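Local coordinates for protein sensor histidine kinase DcuS (Escherichia coli, PDB 3BY8) that senses C4-dicarboxylates such as fumarate through the periplasmic domain described here and activates the response regulator DcuR by phosphorylation, at residues 11-16 / 126-131; 18-23 / 52-57; 66-69 / 75-78; 80-85 / 100-105. All coordinates share one frame; numbering follows the deposited sequence.

Contact 1 (11-16 / 126-131); sequences DGLANK and IGLELS
L13 on helix 8-25 and L128 near the end of strand 120-129 bring their CA atoms to 7.8 Å, the nearest backbone approach where this long helix passes one face of the four-stranded antiparallel sheet. The arrangement belongs to the single Cache domain, a periplasmic sensor module with helix 8-25 laid against the sheet. No hydrogen bond joins the two segments; the contact is buried and almost wholly apolar, and one leucine does most of the reaching. L128 points toward the helix and carries its CD1 methyl to the L13-A14 peptide, touching L13 O at 3.5 Å and L13 CB at 3.7 Å. Its CG lies opposite the carbonyl carbon (chi1 -66°), and a chi2 of 148°, well short of fully staggered, sets the fork so that CD1 faces the helix while CD2 meets L56. L128 also packs on A17 and on L107 of the adjacent strand. L13 answers mainly with its CB, while its side chain also covers V133 and Q136 of helix 130-138. That helix begins at L130, with E129 at its N-cap; L13 therefore touches both L128 of the sheet and the last helix. A14 turns its methyl away toward V109 and offers L128 only backbone: A14 N lies 3.9 Å from L128 CD1.

Contact 2 (18-23 / 52-57); sequences LAVART and KRNDLL
The flat carboxamide of N54 receives the CG2 methyl of V20 over one face, with CG2 3.5 Å from N54 CG and almost straight above it. The meeting is van der Waals in kind, and no hydrogen bond crosses between the segments. V20 approaches from the opposite direction to N54, its CG1 standing trans to the backbone N (chi1 176°); this splits the fork, CG2 going to the amide and CG1 to L56. There the two side chains meet tip to tip, V20 CG1 lying 4.1 Å from L56 CD1. N54 and L56 are placed by the end of helix 43-53, a Schellman motif with D55 at positive phi as its C-prime residue. L56 N returns to R51 O, and D55 N is bonded to K52 O at 3.2 Å, turning the chain so that N54 and L56 both face helix 8-25 while D55 points off to a salt bridge with R132. Beside V20 in helix 8-25, A19 O takes two donors from T23, one turn on, at opposite faces of its carbonyl plane: T23 N at 3.0 Å and T23 OG1 at 2.7 Å. V20 packs between V50 of helix 43-53 and I126 of strand 120-129; L56 rests on I126 and L128 of that same strand before the chain enters strand 58-63.

Contact 3 (66-69 / 75-78); sequences SLRY and QRIG. With LMR ((2S)-2-hydroxybutanedioic acid), chain B.
R68 links the ligand to the 75-78 segment: its guanidinium grips one malate carboxylate through two bonds and the carbonyl of R76 through a third. NE gives its hydrogen to LMR O1A at 2.8 Å and NH2 to O1B at 2.7 Å, the carboxylate carbon lying in the guanidinium plane at its edge. On the other side, R68 NH1 donates to R76 O at 3.1 Å, a more bent bond (142°) whose acceptor stands 24° out of that plane. NH1 also holds a water shared with R76 NH1. The chain of R68 is stretched from CG to NE (chi2 -168°), which carries the charge from the loop to the ligand, and R76 CB covers one face at 3.6 Å from R68 NH1. A leucine in place of R68 would probably leave the malate carboxylate without its paired N-H donors and R76 O without this partner. The backbones are joined by G78 N to R68 O, at 2.8 Å; I77 CG2 packs against the same oxygen, and L67 CD2 lies 3.6 Å from G78 O. R76 runs alongside R68 but ends in a salt bridge with E73 and a cation-pi contact with F102. Both segments lie in the long connection between strands 58-63 and 95-99: R68 rests on V60, Y69 on V61 and on I43 of helix 43-53, and I77 on Q44 of that helix.

Contact 4 (80-85 / 100-105); sequences PFKGDD and RGFLAQ. With LMR ((2S)-2-hydroxybutanedioic acid), chain B.
This is a ligand-bridged contact between two loops, with K82 before strand 95-99 facing G101 and F102 after it, and it lines the malate pocket of the Cache sensor domain. No hydrogen bond joins the loops directly; malate makes the bridge. K82 uses its backbone twice, its N-H donating to LMR O1B at 2.8 Å and its carbonyl accepting from the hydroxyl O2. The far carboxylate is held by three successive backbone N-H groups: F102 N reaches O4A at 2.8 Å, nearly straight (165°), while O4B takes L103 N at 2.9 Å and G101 N at 3.1 Å. Since these donors are peptide groups, this part of the recognition probably depends on the loop's shape; at G101 a CB would collide with O2. F81 points its CB away from 100-105, but with CG trans to the backbone N (chi1 -173°) its ring swings back below the ligand, LMR C1 over its face, displaced toward the rim, 3.4 Å from F81 CE2. An alanine at F81 would probably open a gap under the malate and deprive V60 of a packing partner. R68, H71 and R108 complete the site, D85 and the K82 carbonyl holding R108. The lysine chain spans the loops: K82 CD packs tightly on G101 CA at 3.4 Å and stands over the F102 ring face in a CH-pi contact, 4.2 Å from its centroid.

Contacts 1 and 2 are buried and share helix 8-25, fixing it to strand 120-129 and to the end of helix 43-53; they meet through I126 CD1 on V20 CG1 and the L57-G127 backbone bond. Contacts 3 and 4 are partly buried, built from loops around one malate, and joined by S66 O with F81 N and by R76 against F102. Contact 3 joins its segments by hydrogen bonds, whereas contact 4 is polar mainly through malate. The apolar pair thus lies on the helical side of the sheet and the ligand pair on its other side, with the centres of contacts 1 and 3 about 22 Å apart. Contact 4 comes nearest to bridging them, through L130 N to Q105 O.

Contact 1 (11-16 / 126-131)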
loop_
_atom_site.group_PDB
_atom_site.type_symbol
_atom_site.label_atom_id
_atom_site.label_comp_id
_atom_site.label_asym_id
_atom_site.label_seq_id
_atom_site.Cartn_x
_atom_site.Cartn_y
_atom_site.Cartn_z
ATOM N N ASP A 11 -6.887 -15.503 3.053
ATOM C CA ASP A 11 -6.969 -14.655 4.235
ATOM C C ASP A 11 -5.600 -14.505 4.873
ATOM O O ASP A 11 -5.247 -13.419 5.322
ATOM C CB ASP A 11 -7.945 -15.235 5.257
ATOM C CG ASP A 11 -9.389 -15.044 4.845
ATOM O OD1 ASP A 11 -10.282 -15.493 5.596
ATOM O OD2 ASP A 11 -9.629 -14.437 3.775
ATOM N N GLY A 12 -4.849 -15.603 4.915
ATOM C CA GLY A 12 -3.518 -15.584 5.494
ATOM C C GLY A 12 -2.653 -14.579 4.769
ATOM O O GLY A 12 -1.956 -13.780 5.395
ATOM N N LEU A 13 -2.714 -14.601 3.444
ATOM C CA LEU A 13 -1.921 -13.696 2.632
ATOM C C LEU A 13 -2.336 -12.247 2.837
ATOM O O LEU A 13 -1.484 -11.362 2.977
ATOM C CB LEU A 13 -2.036 -14.082 1.150
ATOM C CG LEU A 13 -1.351 -15.414 0.824
ATOM C CD1 LEU A 13 -1.770 -15.893 -0.557
ATOM C CD2 LEU A 13 0.170 -15.232 0.904
ATOM N N ALA A 14 -3.639 -11.998 2.871
ATOM C CA ALA A 14 -4.128 -10.653 3.076
ATOM C C ALA A 14 -3.705 -10.159 4.466
ATOM O O ALA A 14 -3.331 -9.009 4.615
ATOM C CB ALA A 14 -5.644 -10.616 2.923
ATOM N N ASN A 15 -3.762 -11.023 5.481
ATOM C CA ASN A 15 -3.384 -10.601 6.834
ATOM C C ASN A 15 -1.898 -10.290 6.899
ATOM O O ASN A 15 -1.495 -9.368 7.605
ATOM C CB ASN A 15 -3.711 -11.683 7.865
ATOM C CG ASN A 15 -5.203 -11.875 8.050
ATOM O OD1 ASN A 15 -5.989 -10.946 7.853
ATOM N ND2 ASN A 15 -5.603 -13.075 8.447
ATOM N N LYS A 16 -1.086 -11.064 6.192
ATOM C CA LYS A 16 0.344 -10.776 6.208
ATOM C C LYS A 16 0.586 -9.441 5.548
ATOM O O LYS A 16 1.364 -8.615 6.061
ATOM C CB LYS A 16 1.156 -11.861 5.498
ATOM C CG LYS A 16 1.285 -13.126 6.331
ATOM C CD LYS A 16 2.306 -14.088 5.755
ATOM C CE LYS A 16 1.903 -14.616 4.393
ATOM N NZ LYS A 16 2.879 -15.637 3.904
ATOM N N ILE A 126 -1.193 -2.066 -0.324
ATOM C CA ILE A 126 -0.260 -3.164 -0.693
ATOM C C ILE A 126 -0.990 -4.222 -1.523
ATOM O O ILE A 126 -2.130 -4.559 -1.226
ATOM C CB ILE A 126 0.339 -3.821 0.579
ATOM C CG1 ILE A 126 1.190 -2.780 1.305
ATOM C CG2 ILE A 126 1.154 -5.083 0.219
ATOM C CD1 ILE A 126 2.013 -3.346 2.492
ATOM N N GLY A 127 -0.345 -4.699 -2.584
ATOM C CA GLY A 127 -0.966 -5.717 -3.404
ATOM C C GLY A 127 -0.141 -6.994 -3.481
ATOM O O GLY A 127 1.100 -6.950 -3.420
ATOM N N LEU A 128 -0.860 -8.098 -3.627
ATOM C CA LEU A 128 -0.335 -9.456 -3.771
ATOM C C LEU A 128 -0.854 -9.876 -5.150
ATOM O O LEU A 128 -2.055 -9.857 -5.374
ATOM C CB LEU A 128 -0.982 -10.395 -2.733
ATOM C CG LEU A 128 -0.781 -10.287 -1.216
ATOM C CD1 LEU A 128 -2.018 -10.727 -0.450
ATOM C CD2 LEU A 128 0.400 -11.147 -0.835
ATOM N N GLU A 129 0.031 -10.277 -6.053
ATOM C CA GLU A 129 -0.378 -10.701 -7.393
ATOM C C GLU A 129 -1.388 -11.862 -7.313
ATOM O O GLU A 129 -1.146 -12.864 -6.635
ATOM C CB GLU A 129 0.875 -11.108 -8.169
ATOM C CG GLU A 129 0.767 -11.004 -9.671
ATOM C CD GLU A 129 2.128 -11.088 -10.352
ATOM O OE1 GLU A 129 2.162 -11.134 -11.601
ATOM O OE2 GLU A 129 3.161 -11.100 -9.636
ATOM N N LEU A 130 -2.534 -11.735 -7.983
ATOM C CA LEU A 130 -3.540 -12.787 -7.932
ATOM C C LEU A 130 -2.992 -14.158 -8.336
ATOM O O LEU A 130 -3.331 -15.166 -7.710
ATOM C CB LEU A 130 -4.731 -12.460 -8.843
ATOM C CG LEU A 130 -5.976 -11.809 -8.272
ATOM C CD1 LEU A 130 -7.110 -12.000 -9.298
ATOM C CD2 LEU A 130 -6.343 -12.432 -6.936
ATOM N N SER A 131 -2.177 -14.182 -9.386
ATOM C CA SER A 131 -1.624 -15.445 -9.874
ATOM C C SER A 131 -0.761 -16.109 -8.815
ATOM O O SER A 131 -0.653 -17.340 -8.762
ATOM C CB SER A 131 -0.827 -15.220 -11.166
ATOM O OG SER A 131 0.236 -14.309 -10.977
#

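Contact 2 (18-23 / 52-57)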
loop_
_atom_site.group_PDB
_atom_site.type_symbol
_atom_site.label_atom_id
_atom_site.label_comp_id
_atom_site.label_asym_id
_atom_site.label_seq_id
_atom_site.Cartn_x
_atom_site.Cartn_y
_atom_site.Cartn_z
ATOM N N LEU A 18 -1.526 -6.985 5.311
ATOM C CA LEU A 18 -2.001 -5.945 6.211
ATOM C C LEU A 18 -0.996 -5.656 7.336
ATOM O O LEU A 18 -0.833 -4.508 7.746
ATOM C CB LEU A 18 -3.372 -6.303 6.796
ATOM C CG LEU A 18 -4.585 -5.646 6.125
ATOM C CD1 LEU A 18 -5.834 -6.199 6.795
ATOM C CD2 LEU A 18 -4.512 -4.097 6.248
ATOM N N ALA A 19 -0.309 -6.693 7.825
ATOM C CA ALA A 19 0.673 -6.496 8.890
ATOM C C ALA A 19 1.810 -5.622 8.354
ATOM O O ALA A 19 2.293 -4.718 9.042
ATOM C CB ALA A 19 1.205 -7.844 9.354
ATOM N N VAL A 20 2.241 -5.864 7.123
ATOM C CA VAL A 20 3.261 -5.014 6.515
ATOM C C VAL A 20 2.743 -3.574 6.382
ATOM O O VAL A 20 3.440 -2.627 6.742
ATOM C CB VAL A 20 3.677 -5.548 5.112
ATOM C CG1 VAL A 20 4.670 -4.619 4.423
ATOM C CG2 VAL A 20 4.259 -6.985 5.258
ATOM N N ALA A 21 1.507 -3.417 5.902
ATOM C CA ALA A 21 0.956 -2.081 5.698
ATOM C C ALA A 21 0.847 -1.316 7.002
ATOM O O ALA A 21 1.210 -0.150 7.070
ATOM C CB ALA A 21 -0.396 -2.222 5.051
ATOM N N ARG A 22 0.381 -1.984 8.050
ATOM C CA ARG A 22 0.220 -1.364 9.360
ATOM C C ARG A 22 1.576 -0.954 9.916
ATOM O O ARG A 22 1.732 0.112 10.499
ATOM C CB ARG A 22 -0.456 -2.338 10.329
ATOM C CG ARG A 22 -1.926 -2.582 10.007
ATOM C CD ARG A 22 -2.415 -3.758 10.852
ATOM N NE ARG A 22 -3.844 -3.970 10.701
ATOM C CZ ARG A 22 -4.540 -4.891 11.362
ATOM N NH1 ARG A 22 -3.930 -5.696 12.236
ATOM N NH2 ARG A 22 -5.850 -5.013 11.152
ATOM N N THR A 23 2.574 -1.804 9.712
ATOM C CA THR A 23 3.892 -1.479 10.208
ATOM C C THR A 23 4.419 -0.217 9.528
ATOM O O THR A 23 4.918 0.713 10.201
ATOM C CB THR A 23 4.826 -2.662 9.962
ATOM O OG1 THR A 23 4.321 -3.806 10.660
ATOM C CG2 THR A 23 6.238 -2.330 10.497
ATOM N N LYS A 52 10.004 -6.393 -1.637
ATOM C CA LYS A 52 10.770 -7.579 -2.007
ATOM C C LYS A 52 10.813 -8.643 -0.899
ATOM O O LYS A 52 10.514 -9.819 -1.121
ATOM C CB LYS A 52 12.185 -7.139 -2.374
ATOM C CG LYS A 52 13.139 -8.282 -2.660
ATOM C CD LYS A 52 14.502 -7.749 -3.093
ATOM C CE LYS A 52 15.467 -8.874 -3.453
ATOM N NZ LYS A 52 16.701 -8.331 -4.093
ATOM N N ARG A 53 11.178 -8.222 0.298
ATOM C CA ARG A 53 11.290 -9.170 1.400
ATOM C C ARG A 53 10.006 -9.851 1.846
ATOM O O ARG A 53 10.047 -10.941 2.418
ATOM C CB ARG A 53 11.903 -8.492 2.599
ATOM C CG ARG A 53 12.165 -9.449 3.749
ATOM C CD ARG A 53 13.608 -9.391 4.092
ATOM N NE ARG A 53 13.900 -10.029 5.361
ATOM C CZ ARG A 53 14.769 -9.571 6.257
ATOM N NH1 ARG A 53 15.438 -8.441 6.043
ATOM N NH2 ARG A 53 15.001 -10.287 7.355
ATOM N N ASN A 54 8.863 -9.216 1.617
ATOM C CA ASN A 54 7.605 -9.832 2.013
ATOM C C ASN A 54 6.840 -10.452 0.838
ATOM O O ASN A 54 5.669 -10.815 0.975
ATOM C CB ASN A 54 6.729 -8.811 2.742
ATOM C CG ASN A 54 7.284 -8.435 4.110
ATOM O OD1 ASN A 54 7.896 -7.365 4.283
ATOM N ND2 ASN A 54 7.074 -9.301 5.084
ATOM N N ASP A 55 7.519 -10.547 -0.308
ATOM C CA ASP A 55 6.986 -11.143 -1.535
ATOM C C ASP A 55 5.668 -10.508 -1.948
ATOM O O ASP A 55 4.635 -11.177 -2.094
ATOM C CB ASP A 55 6.816 -12.661 -1.359
ATOM C CG ASP A 55 6.920 -13.414 -2.682
ATOM O OD1 ASP A 55 6.783 -14.657 -2.679
ATOM O OD2 ASP A 55 7.141 -12.759 -3.729
ATOM N N LEU A 56 5.730 -9.199 -2.166
ATOM C CA LEU A 56 4.553 -8.438 -2.529
ATOM C C LEU A 56 4.681 -7.796 -3.913
ATOM O O LEU A 56 5.772 -7.520 -4.413
ATOM C CB LEU A 56 4.311 -7.359 -1.460
ATOM C CG LEU A 56 4.146 -7.901 -0.032
ATOM C CD1 LEU A 56 4.291 -6.751 0.972
ATOM C CD2 LEU A 56 2.790 -8.595 0.129
ATOM N N LEU A 57 3.536 -7.531 -4.532
ATOM C CA LEU A 57 3.509 -6.916 -5.847
ATOM C C LEU A 57 3.775 -5.417 -5.817
ATOM O O LEU A 57 4.418 -4.866 -6.683
ATOM C CB LEU A 57 2.139 -7.171 -6.508
ATOM C CG LEU A 57 1.944 -6.541 -7.894
ATOM C CD1 LEU A 57 2.766 -7.311 -8.952
ATOM C CD2 LEU A 57 0.462 -6.587 -8.286
#

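Contact 3 (66-69 / 75-78)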
loop_
_atom_site.group_PDB
_atom_site.type_symbol
_atom_site.label_atom_id
_atom_site.label_comp_id
_atom_site.label_asym_id
_atom_site.label_seq_id
_atom_site.Cartn_x
_atom_site.Cartn_y
_atom_site.Cartn_z
ATOM N N SER A 66 -5.014 10.935 -2.339
ATOM C CA SER A 66 -4.628 9.721 -3.054
ATOM C C SER A 66 -3.375 9.825 -3.944
ATOM O O SER A 66 -3.097 8.921 -4.740
ATOM C CB SER A 66 -5.819 9.159 -3.841
ATOM O OG SER A 66 -5.898 9.664 -5.155
ATOM N N LEU A 67 -2.618 10.919 -3.823
ATOM C CA LEU A 67 -1.375 11.057 -4.599
ATOM C C LEU A 67 -0.337 10.075 -4.115
ATOM O O LEU A 67 -0.093 9.976 -2.908
ATOM C CB LEU A 67 -0.775 12.449 -4.464
ATOM C CG LEU A 67 -1.438 13.575 -5.208
ATOM C CD1 LEU A 67 -0.451 14.736 -5.182
ATOM C CD2 LEU A 67 -1.778 13.164 -6.648
ATOM N N ARG A 68 0.325 9.384 -5.039
ATOM C CA ARG A 68 1.313 8.382 -4.672
ATOM C C ARG A 68 2.673 8.887 -4.246
ATOM O O ARG A 68 3.223 9.800 -4.883
ATOM C CB ARG A 68 1.559 7.419 -5.833
ATOM C CG ARG A 68 0.335 6.737 -6.414
ATOM C CD ARG A 68 0.844 5.649 -7.313
ATOM N NE ARG A 68 -0.185 5.042 -8.155
ATOM C CZ ARG A 68 -0.655 5.585 -9.278
ATOM N NH1 ARG A 68 -0.210 6.769 -9.704
ATOM N NH2 ARG A 68 -1.535 4.928 -10.024
ATOM N N TYR A 69 3.205 8.280 -3.189
ATOM C CA TYR A 69 4.543 8.575 -2.698
ATOM C C TYR A 69 5.519 7.441 -3.032
ATOM O O TYR A 69 6.721 7.539 -2.797
ATOM C CB TYR A 69 4.504 8.825 -1.202
ATOM C CG TYR A 69 4.220 10.258 -0.897
ATOM C CD1 TYR A 69 3.001 10.848 -1.232
ATOM C CD2 TYR A 69 5.207 11.056 -0.315
ATOM C CE1 TYR A 69 2.774 12.200 -0.997
ATOM C CE2 TYR A 69 4.992 12.392 -0.077
ATOM C CZ TYR A 69 3.783 12.962 -0.415
ATOM O OH TYR A 69 3.593 14.295 -0.156
ATOM N N GLN A 75 7.659 6.348 -12.353
ATOM C CA GLN A 75 6.973 7.416 -13.073
ATOM C C GLN A 75 5.576 7.709 -12.509
ATOM O O GLN A 75 4.974 8.734 -12.828
ATOM C CB GLN A 75 6.812 7.035 -14.544
ATOM C CG GLN A 75 5.906 5.821 -14.713
ATOM C CD GLN A 75 5.639 5.463 -16.155
ATOM O OE1 GLN A 75 5.050 4.425 -16.443
ATOM N NE2 GLN A 75 6.074 6.319 -17.070
ATOM N N ARG A 76 5.055 6.814 -11.678
ATOM C CA ARG A 76 3.703 7.021 -11.158
ATOM C C ARG A 76 3.637 7.773 -9.852
ATOM O O ARG A 76 2.556 8.083 -9.342
ATOM C CB ARG A 76 2.993 5.681 -11.068
ATOM C CG ARG A 76 2.898 5.057 -12.454
ATOM C CD ARG A 76 1.946 3.907 -12.543
ATOM N NE ARG A 76 1.943 3.358 -13.901
ATOM C CZ ARG A 76 1.353 3.920 -14.954
ATOM N NH1 ARG A 76 0.691 5.069 -14.846
ATOM N NH2 ARG A 76 1.422 3.315 -16.128
ATOM N N ILE A 77 4.809 8.069 -9.313
ATOM C CA ILE A 77 4.889 8.832 -8.083
ATOM C C ILE A 77 4.388 10.241 -8.395
ATOM O O ILE A 77 4.720 10.829 -9.430
ATOM C CB ILE A 77 6.325 8.850 -7.580
ATOM C CG1 ILE A 77 6.736 7.422 -7.250
ATOM C CG2 ILE A 77 6.459 9.773 -6.364
ATOM C CD1 ILE A 77 8.149 7.271 -6.824
ATOM N N GLY A 78 3.565 10.782 -7.508
ATOM C CA GLY A 78 3.015 12.100 -7.741
ATOM C C GLY A 78 1.702 12.146 -8.507
ATOM O O GLY A 78 1.148 13.221 -8.711
HETATM C C1 LMR B . -1.948 2.115 -7.882
HETATM O O1A LMR B . -0.838 2.430 -7.539
HETATM O O1B LMR B . -2.601 2.854 -8.648
HETATM C C2 LMR B . -2.342 0.684 -7.679
HETATM O O2 LMR B . -3.635 0.374 -8.359
HETATM C C3 LMR B . -1.201 -0.308 -7.975
HETATM C C4 LMR B . -1.139 -0.581 -9.492
HETATM O O4A LMR B . -0.713 0.299 -10.238
HETATM O O4B LMR B . -1.588 -1.671 -9.951
HETATM O O HOH W 1 -0.146 7.079 -12.665
#

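Contact 4 (80-85 / 100-105)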
loop_
_atom_site.group_PDB
_atom_site.type_symbol
_atom_site.label_atom_id
_atom_site.label_comp_id
_atom_site.label_asym_id
_atom_site.label_seq_id
_atom_site.Cartn_x
_atom_site.Cartn_y
_atom_site.Cartn_z
ATOM N N PRO A 80 -2.381 10.381 -9.092
ATOM C CA PRO A 80 -3.429 9.753 -8.289
ATOM C C PRO A 80 -3.484 8.244 -8.374
ATOM O O PRO A 80 -3.314 7.639 -9.443
ATOM C CB PRO A 80 -4.725 10.355 -8.833
ATOM C CG PRO A 80 -4.289 11.591 -9.570
ATOM C CD PRO A 80 -2.968 11.207 -10.161
ATOM N N PHE A 81 -3.739 7.647 -7.215
ATOM C CA PHE A 81 -3.906 6.202 -7.108
ATOM C C PHE A 81 -5.022 5.738 -8.059
ATOM O O PHE A 81 -6.012 6.449 -8.253
ATOM C CB PHE A 81 -4.300 5.885 -5.673
ATOM C CG PHE A 81 -4.350 4.408 -5.368
ATOM C CD1 PHE A 81 -5.523 3.678 -5.519
ATOM C CD2 PHE A 81 -3.193 3.731 -4.958
ATOM C CE1 PHE A 81 -5.560 2.315 -5.272
ATOM C CE2 PHE A 81 -3.217 2.354 -4.706
ATOM C CZ PHE A 81 -4.379 1.643 -4.858
ATOM N N LYS A 82 -4.858 4.562 -8.649
ATOM C CA LYS A 82 -5.883 4.005 -9.517
ATOM C C LYS A 82 -6.541 2.817 -8.823
ATOM O O LYS A 82 -5.881 1.831 -8.521
ATOM C CB LYS A 82 -5.295 3.553 -10.862
ATOM C CG LYS A 82 -6.365 2.927 -11.751
ATOM C CD LYS A 82 -5.808 2.347 -13.037
ATOM C CE LYS A 82 -5.611 3.404 -14.092
ATOM N NZ LYS A 82 -5.217 2.762 -15.386
ATOM N N GLY A 83 -7.840 2.928 -8.563
ATOM C CA GLY A 83 -8.584 1.869 -7.910
ATOM C C GLY A 83 -9.528 2.440 -6.874
ATOM O O GLY A 83 -9.084 3.172 -5.965
ATOM N N ASP A 84 -10.818 2.110 -6.976
ATOM C CA ASP A 84 -11.777 2.629 -6.010
ATOM C C ASP A 84 -11.666 1.971 -4.641
ATOM O O ASP A 84 -12.275 2.423 -3.652
ATOM C CB ASP A 84 -13.203 2.484 -6.549
ATOM C CG ASP A 84 -13.482 3.460 -7.678
ATOM O OD1 ASP A 84 -12.763 4.487 -7.776
ATOM O OD2 ASP A 84 -14.426 3.185 -8.452
ATOM N N ASP A 85 -10.849 0.919 -4.561
ATOM C CA ASP A 85 -10.693 0.247 -3.289
ATOM C C ASP A 85 -9.929 1.036 -2.236
ATOM O O ASP A 85 -9.994 0.694 -1.063
ATOM C CB ASP A 85 -10.158 -1.197 -3.453
ATOM C CG ASP A 85 -9.016 -1.351 -4.478
ATOM O OD1 ASP A 85 -8.814 -0.533 -5.398
ATOM O OD2 ASP A 85 -8.330 -2.390 -4.366
ATOM N N ARG A 100 -7.088 -3.811 -9.909
ATOM C CA ARG A 100 -5.809 -3.515 -10.537
ATOM C C ARG A 100 -5.764 -2.064 -10.925
ATOM O O ARG A 100 -6.804 -1.437 -11.159
ATOM C CB ARG A 100 -5.562 -4.391 -11.760
ATOM C CG ARG A 100 -6.476 -4.158 -12.912
ATOM C CD ARG A 100 -5.875 -4.804 -14.158
ATOM N NE ARG A 100 -4.830 -3.939 -14.673
ATOM C CZ ARG A 100 -3.839 -4.319 -15.461
ATOM N NH1 ARG A 100 -3.733 -5.586 -15.852
ATOM N NH2 ARG A 100 -2.940 -3.420 -15.844
ATOM N N GLY A 101 -4.553 -1.522 -10.896
ATOM C CA GLY A 101 -4.288 -0.162 -11.309
ATOM C C GLY A 101 -3.531 -0.317 -12.620
ATOM O O GLY A 101 -4.137 -0.652 -13.644
ATOM N N PHE A 102 -2.214 -0.125 -12.593
ATOM C CA PHE A 102 -1.377 -0.310 -13.779
ATOM C C PHE A 102 -0.584 -1.614 -13.758
ATOM O O PHE A 102 -0.037 -2.034 -14.791
ATOM C CB PHE A 102 -0.437 0.882 -13.934
ATOM C CG PHE A 102 -1.160 2.133 -14.237
ATOM C CD1 PHE A 102 -1.637 2.365 -15.527
ATOM C CD2 PHE A 102 -1.481 3.038 -13.233
ATOM C CE1 PHE A 102 -2.429 3.472 -15.809
ATOM C CE2 PHE A 102 -2.275 4.154 -13.504
ATOM C CZ PHE A 102 -2.751 4.369 -14.799
ATOM N N LEU A 103 -0.505 -2.250 -12.594
ATOM C CA LEU A 103 0.221 -3.504 -12.455
ATOM C C LEU A 103 -0.728 -4.672 -12.671
ATOM O O LEU A 103 -1.878 -4.458 -13.084
ATOM C CB LEU A 103 0.860 -3.572 -11.062
ATOM C CG LEU A 103 1.783 -2.382 -10.760
ATOM C CD1 LEU A 103 2.290 -2.478 -9.322
ATOM C CD2 LEU A 103 2.965 -2.359 -11.741
ATOM N N ALA A 104 -0.285 -5.893 -12.395
ATOM C CA ALA A 104 -1.140 -7.055 -12.576
ATOM C C ALA A 104 -2.311 -7.020 -11.589
ATOM O O ALA A 104 -2.295 -6.298 -10.574
ATOM C CB ALA A 104 -0.341 -8.327 -12.355
ATOM N N GLN A 105 -3.342 -7.798 -11.901
ATOM C CA GLN A 105 -4.514 -7.971 -11.053
ATOM C C GLN A 105 -4.000 -8.510 -9.728
ATOM O O GLN A 105 -3.111 -9.394 -9.683
ATOM C CB GLN A 105 -5.464 -8.945 -11.708
ATOM C CG GLN A 105 -6.080 -8.360 -12.955
ATOM C CD GLN A 105 -7.056 -9.310 -13.582
ATOM O OE1 GLN A 105 -7.828 -8.948 -14.479
ATOM N NE2 GLN A 105 -7.029 -10.551 -13.111
HETATM C C1 LMR B . -1.948 2.115 -7.882
HETATM O O1A LMR B . -0.838 2.430 -7.539
HETATM O O1B LMR B . -2.601 2.854 -8.648
HETATM C C2 LMR B . -2.342 0.684 -7.679
HETATM O O2 LMR B . -3.635 0.374 -8.359
HETATM C C3 LMR B . -1.201 -0.308 -7.975
HETATM C C4 LMR B . -1.139 -0.581 -9.492
HETATM O O4A LMR B . -0.713 0.299 -10.238
HETATM O O4B LMR B . -1.588 -1.671 -9.951
#